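Local atomic coordinates of fibronectin type III domain-containing protein (Simiduia agarivorans, PDB entry 6P2K), a protein that probably hydrolyses the beta-1,4-glucan backbone of xyloglucan, as a glycoside hydrolase family 74 enzyme whose catalytic module is built from seven-bladed beta-propellers. Residues Y404-A418 against S446-P460. Residues are numbered along the deposited sequence; the frame is centred on the assembly and turned at random.
Sequences YDVAVHENYVIQGQA and SDVQAVDIADAWGVP. With PE3 (3,6,9,12,15,18,21,24,27,30,33,36,39-tridecaoxahentetracontane-1,41-diol), chain V.
Strand 404-409 passes strand 447-456 at 5.4 Å between segment axes, their directions 36° apart, and strand 412-417 crosses it at 120°; a backbone bond, Val448 N to Gln417 O (3.0 Å), links these separate antiparallel sheets. Gln449 CG sits over the ring centre, 3.5 Å from the Tyr404 centroid, a CH-pi contact, while Tyr404 OH donates to Asp447 OD2 (2.7 Å) on its syn side. Being anti to its own carbonyl carbon (chi1 -69°) sets Gln449 CG there, and the extended chain beyond carries NE2 to Asp447 OD1, so each carboxylate oxygen has a donor. A phenylalanine in place of Tyr404 would probably keep the CH-pi contact but leave Asp447 OD2 without its hydroxyl donor. Val451 lies against one face of the hairpin and bridges its two strands: CG2 meets Ala407 CB (3.8 Å) and CG1 meets Ile414 CD1. Pro460 CB lies over the His409 ring face, 3.7 Å from its centroid, and His409 ND1 is hydrogen-bonded to His487 NE2. Asp405 OD2 ligates zinc with Asp513, linking strands 403-409 and 511-516 past 447-456; it takes a weak bond from Val451 N (3.5 Å) while OD1 accepts Val406 N, so metal and backbone together probably set the carboxylate.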
loop_
_atom_site.group_PDB
_atom_site.type_symbol
_atom_site.label_atom_id
_atom_site.label_comp_id
_atom_site.label_asym_id
_atom_site.label_seq_id
_atom_site.Cartn_x
_atom_site.Cartn_y
_atom_site.Cartn_z
ATOM N N TYR B 404 1.067 -29.837 24.168
ATOM C CA TYR B 404 2.486 -30.036 24.459
ATOM C C TYR B 404 3.088 -28.879 25.252
ATOM O O TYR B 404 3.895 -29.102 26.161
ATOM C CB TYR B 404 3.296 -30.170 23.167
ATOM C CG TYR B 404 3.035 -31.363 22.270
ATOM C CD1 TYR B 404 3.587 -32.608 22.550
ATOM C CD2 TYR B 404 2.301 -31.221 21.098
ATOM C CE1 TYR B 404 3.380 -33.689 21.707
ATOM C CE2 TYR B 404 2.091 -32.294 20.247
ATOM C CZ TYR B 404 2.631 -33.522 20.555
ATOM O OH TYR B 404 2.423 -34.582 19.708
ATOM N N ASP B 405 2.749 -27.643 24.886
ATOM C CA ASP B 405 3.502 -26.468 25.308
ATOM C C ASP B 405 2.587 -25.256 25.189
ATOM O O ASP B 405 1.549 -25.305 24.520
ATOM C CB ASP B 405 4.778 -26.297 24.459
ATOM C CG ASP B 405 5.891 -25.544 25.194
ATOM O OD1 ASP B 405 5.573 -24.892 26.213
ATOM O OD2 ASP B 405 7.083 -25.633 24.773
ATOM N N VAL B 406 2.976 -24.169 25.858
ATOM C CA VAL B 406 2.220 -22.921 25.838
ATOM C C VAL B 406 3.202 -21.760 25.818
ATOM O O VAL B 406 4.313 -21.854 26.346
ATOM C CB VAL B 406 1.258 -22.809 27.049
ATOM C CG1 VAL B 406 2.037 -22.795 28.362
ATOM C CG2 VAL B 406 0.359 -21.579 26.935
ATOM N N ALA B 407 2.795 -20.663 25.182
ATOM C CA ALA B 407 3.546 -19.417 25.212
ATOM C C ALA B 407 2.562 -18.257 25.247
ATOM O O ALA B 407 1.479 -18.327 24.660
ATOM C CB ALA B 407 4.485 -19.284 24.008
ATOM N N VAL B 408 2.944 -17.187 25.941
ATOM C CA VAL B 408 2.072 -16.041 26.171
ATOM C C VAL B 408 2.844 -14.760 25.885
ATOM O O VAL B 408 4.001 -14.620 26.291
ATOM C CB VAL B 408 1.528 -16.020 27.616
ATOM C CG1 VAL B 408 0.721 -14.755 27.870
ATOM C CG2 VAL B 408 0.681 -17.252 27.896
ATOM N N HIS B 409 2.200 -13.821 25.191
ATOM C CA HIS B 409 2.704 -12.450 25.140
ATOM C C HIS B 409 1.518 -11.498 25.105
ATOM O O HIS B 409 0.779 -11.473 24.119
ATOM C CB HIS B 409 3.618 -12.219 23.940
ATOM C CG HIS B 409 4.366 -10.927 24.014
ATOM N ND1 HIS B 409 3.814 -9.728 23.616
ATOM C CD2 HIS B 409 5.598 -10.635 24.494
ATOM C CE1 HIS B 409 4.687 -8.757 23.822
ATOM N NE2 HIS B 409 5.776 -9.281 24.356
ATOM N N GLU B 410 1.351 -10.713 26.171
ATOM C CA GLU B 410 0.249 -9.748 26.309
ATOM C C GLU B 410 -1.063 -10.504 26.131
ATOM O O GLU B 410 -1.295 -11.474 26.873
ATOM C CB GLU B 410 0.470 -8.577 25.348
ATOM C CG GLU B 410 1.723 -7.766 25.629
ATOM C CD GLU B 410 1.923 -6.639 24.638
ATOM O OE1 GLU B 410 1.090 -6.499 23.719
ATOM O OE2 GLU B 410 2.921 -5.901 24.770
ATOM N N ASN B 411 -1.933 -10.118 25.195
ATOM C CA ASN B 411 -3.217 -10.780 24.981
ATOM C C ASN B 411 -3.102 -12.055 24.156
ATOM O O ASN B 411 -4.084 -12.800 24.061
ATOM C CB ASN B 411 -4.188 -9.822 24.289
ATOM C CG ASN B 411 -3.663 -9.344 22.947
ATOM O OD1 ASN B 411 -2.682 -8.606 22.885
ATOM N ND2 ASN B 411 -4.303 -9.779 21.864
ATOM N N TYR B 412 -1.944 -12.313 23.554
ATOM C CA TYR B 412 -1.752 -13.462 22.679
ATOM C C TYR B 412 -1.349 -14.685 23.494
ATOM O O TYR B 412 -0.464 -14.604 24.351
ATOM C CB TYR B 412 -0.682 -13.165 21.629
ATOM C CG TYR B 412 -0.370 -14.340 20.731
ATOM C CD1 TYR B 412 -1.155 -14.619 19.620
ATOM C CD2 TYR B 412 0.713 -15.171 20.994
ATOM C CE1 TYR B 412 -0.869 -15.698 18.796
ATOM C CE2 TYR B 412 1.001 -16.250 20.184
ATOM C CZ TYR B 412 0.206 -16.509 19.085
ATOM O OH TYR B 412 0.487 -17.577 18.264
ATOM N N VAL B 413 -2.000 -15.815 23.217
ATOM C CA VAL B 413 -1.646 -17.105 23.793
ATOM C C VAL B 413 -1.643 -18.131 22.671
ATOM O O VAL B 413 -2.508 -18.096 21.789
ATOM C CB VAL B 413 -2.624 -17.539 24.909
ATOM C CG1 VAL B 413 -2.157 -18.845 25.552
ATOM C CG2 VAL B 413 -2.774 -16.445 25.960
ATOM N N ILE B 414 -0.671 -19.040 22.695
ATOM C CA ILE B 414 -0.655 -20.169 21.777
ATOM C C ILE B 414 -0.533 -21.451 22.586
ATOM O O ILE B 414 0.302 -21.543 23.493
ATOM C CB ILE B 414 0.479 -20.069 20.736
ATOM C CG1 ILE B 414 0.497 -21.323 19.856
ATOM C CG2 ILE B 414 1.833 -19.853 21.408
ATOM C CD1 ILE B 414 1.281 -21.162 18.571
ATOM N N GLN B 415 -1.394 -22.421 22.281
ATOM C CA GLN B 415 -1.225 -23.803 22.713
ATOM C C GLN B 415 -0.680 -24.607 21.544
ATOM O O GLN B 415 -1.267 -24.600 20.458
ATOM C CB GLN B 415 -2.547 -24.426 23.167
ATOM C CG GLN B 415 -3.151 -23.900 24.442
ATOM C CD GLN B 415 -4.388 -24.695 24.830
ATOM O OE1 GLN B 415 -4.348 -25.926 24.903
ATOM N NE2 GLN B 415 -5.499 -24.000 25.060
ATOM N N GLY B 416 0.440 -25.289 21.760
ATOM C CA GLY B 416 0.916 -26.252 20.789
ATOM C C GLY B 416 0.305 -27.608 21.067
ATOM O O GLY B 416 0.491 -28.160 22.155
ATOM N N GLN B 417 -0.435 -28.158 20.112
ATOM C CA GLN B 417 -1.225 -29.353 20.361
ATOM C C GLN B 417 -0.875 -30.459 19.376
ATOM O O GLN B 417 -0.327 -30.219 18.297
ATOM C CB GLN B 417 -2.728 -29.045 20.271
ATOM C CG GLN B 417 -3.213 -28.039 21.310
ATOM C CD GLN B 417 -4.718 -27.866 21.298
ATOM O OE1 GLN B 417 -5.420 -28.479 20.493
ATOM N NE2 GLN B 417 -5.222 -27.027 22.195
ATOM N N ALA B 418 -1.195 -31.684 19.779
ATOM C CA ALA B 418 -1.274 -32.793 18.844
ATOM C C ALA B 418 -2.624 -32.757 18.140
ATOM O O ALA B 418 -3.615 -32.265 18.687
ATOM C CB ALA B 418 -1.087 -34.128 19.568
ATOM N N SER B 446 -0.520 -29.919 12.011
ATOM C CA SER B 446 -1.387 -30.482 13.040
ATOM C C SER B 446 -0.650 -30.906 14.310
ATOM O O SER B 446 -1.308 -31.334 15.264
ATOM C CB SER B 446 -2.161 -31.676 12.470
ATOM O OG SER B 446 -1.358 -32.441 11.591
ATOM N N ASP B 447 0.677 -30.783 14.360
ATOM C CA ASP B 447 1.458 -31.200 15.521
ATOM C C ASP B 447 2.467 -30.113 15.863
ATOM O O ASP B 447 3.307 -29.764 15.030
ATOM C CB ASP B 447 2.166 -32.532 15.257
ATOM C CG ASP B 447 2.706 -33.167 16.522
ATOM O OD1 ASP B 447 3.868 -32.876 16.883
ATOM O OD2 ASP B 447 1.969 -33.954 17.157
ATOM N N VAL B 448 2.385 -29.584 17.087
ATOM C CA VAL B 448 3.179 -28.427 17.512
ATOM C C VAL B 448 3.738 -28.740 18.900
ATOM O O VAL B 448 3.112 -28.444 19.924
ATOM C CB VAL B 448 2.362 -27.130 17.523
ATOM C CG1 VAL B 448 3.230 -25.956 17.957
ATOM C CG2 VAL B 448 1.760 -26.869 16.148
ATOM N N GLN B 449 4.945 -29.307 18.945
ATOM C CA GLN B 449 5.510 -29.816 20.190
ATOM C C GLN B 449 6.244 -28.763 21.016
ATOM O O GLN B 449 6.574 -29.037 22.175
ATOM C CB GLN B 449 6.455 -30.988 19.895
ATOM C CG GLN B 449 5.724 -32.239 19.412
ATOM C CD GLN B 449 6.646 -33.414 19.119
ATOM O OE1 GLN B 449 7.686 -33.583 19.754
ATOM N NE2 GLN B 449 6.258 -34.239 18.153
ATOM N N ALA B 450 6.498 -27.573 20.472
ATOM C CA ALA B 450 7.225 -26.556 21.219
ATOM C C ALA B 450 6.871 -25.174 20.688
ATOM O O ALA B 450 6.783 -24.975 19.474
ATOM C CB ALA B 450 8.741 -26.782 21.134
ATOM N N VAL B 451 6.670 -24.227 21.608
ATOM C CA VAL B 451 6.434 -22.825 21.280
ATOM C C VAL B 451 7.219 -21.956 22.255
ATOM O O VAL B 451 7.536 -22.375 23.372
ATOM C CB VAL B 451 4.931 -22.451 21.323
ATOM C CG1 VAL B 451 4.175 -23.118 20.180
ATOM C CG2 VAL B 451 4.317 -22.832 22.665
ATOM N N ASP B 452 7.528 -20.732 21.822
ATOM C CA ASP B 452 8.206 -19.744 22.658
ATOM C C ASP B 452 8.037 -18.376 22.009
ATOM O O ASP B 452 7.514 -18.256 20.898
ATOM C CB ASP B 452 9.689 -20.091 22.852
ATOM C CG ASP B 452 10.227 -19.638 24.205
ATOM O OD1 ASP B 452 9.598 -18.759 24.840
ATOM O OD2 ASP B 452 11.282 -20.159 24.635
ATOM N N ILE B 453 8.477 -17.338 22.719
ATOM C CA ILE B 453 8.406 -15.960 22.237
ATOM C C ILE B 453 9.825 -15.425 22.100
ATOM O O ILE B 453 10.579 -15.396 23.080
ATOM C CB ILE B 453 7.581 -15.058 23.170
ATOM C CG1 ILE B 453 6.233 -15.702 23.506
ATOM C CG2 ILE B 453 7.383 -13.681 22.539
ATOM C CD1 ILE B 453 5.287 -15.820 22.324
ATOM N N ALA B 454 10.180 -14.986 20.892
ATOM C CA ALA B 454 11.489 -14.425 20.590
ATOM C C ALA B 454 11.369 -12.921 20.335
ATOM O O ALA B 454 10.324 -12.306 20.581
ATOM C CB ALA B 454 12.109 -15.150 19.394
ATOM N N ASP B 455 12.444 -12.329 19.813
ATOM C CA ASP B 455 12.527 -10.883 19.618
ATOM C C ASP B 455 13.190 -10.602 18.274
ATOM O O ASP B 455 14.383 -10.869 18.101
ATOM C CB ASP B 455 13.310 -10.228 20.754
ATOM C CG ASP B 455 13.759 -8.827 20.417
ATOM O OD1 ASP B 455 12.894 -8.009 20.055
ATOM O OD2 ASP B 455 14.973 -8.546 20.510
ATOM N N ALA B 456 12.425 -10.052 17.332
ATOM C CA ALA B 456 12.919 -9.730 15.993
ATOM C C ALA B 456 12.951 -8.212 15.833
ATOM O O ALA B 456 11.934 -7.592 15.504
ATOM C CB ALA B 456 12.049 -10.385 14.922
ATOM N N TRP B 457 14.126 -7.623 16.052
ATOM C CA TRP B 457 14.318 -6.176 15.942
ATOM C C TRP B 457 13.321 -5.416 16.814
ATOM O O TRP B 457 12.782 -4.381 16.418
ATOM C CB TRP B 457 14.214 -5.703 14.489
ATOM C CG TRP B 457 15.082 -6.426 13.494
ATOM C CD1 TRP B 457 14.666 -7.028 12.341
ATOM C CD2 TRP B 457 16.507 -6.589 13.538
ATOM N NE1 TRP B 457 15.737 -7.563 11.672
ATOM C CE2 TRP B 457 16.880 -7.311 12.386
ATOM C CE3 TRP B 457 17.504 -6.201 14.442
ATOM C CZ2 TRP B 457 18.203 -7.655 12.112
ATOM C CZ3 TRP B 457 18.820 -6.545 14.169
ATOM C CH2 TRP B 457 19.156 -7.264 13.012
ATOM N N GLY B 458 13.057 -5.939 18.009
ATOM C CA GLY B 458 12.162 -5.285 18.938
ATOM C C GLY B 458 10.711 -5.713 18.856
ATOM O O GLY B 458 9.911 -5.292 19.701
ATOM N N VAL B 459 10.340 -6.526 17.876
ATOM C CA VAL B 459 8.969 -7.004 17.721
ATOM C C VAL B 459 8.885 -8.407 18.315
ATOM O O VAL B 459 9.604 -9.304 17.851
ATOM C CB VAL B 459 8.533 -7.008 16.246
ATOM C CG1 VAL B 459 7.042 -7.275 16.128
ATOM C CG2 VAL B 459 8.888 -5.686 15.577
ATOM N N PRO B 460 8.035 -8.642 19.315
ATOM C CA PRO B 460 7.899 -9.998 19.858
ATOM C C PRO B 460 7.398 -10.954 18.788
ATOM O O PRO B 460 6.506 -10.627 18.003
ATOM C CB PRO B 460 6.883 -9.829 20.993
ATOM C CG PRO B 460 6.130 -8.578 20.658
ATOM C CD PRO B 460 7.103 -7.689 19.940
HETATM O O43 PE3 V . 9.767 -6.945 22.253
HETATM C C42 PE3 V . 10.499 -7.827 23.107
HETATM C C41 PE3 V . 9.849 -9.212 23.103
HETATM O O40 PE3 V . 10.617 -10.048 23.979
HETATM C C39 PE3 V . 10.062 -11.367 24.050
HETATM C C38 PE3 V . 10.921 -12.203 24.989
HETATM O O37 PE3 V . 10.936 -11.609 26.300
#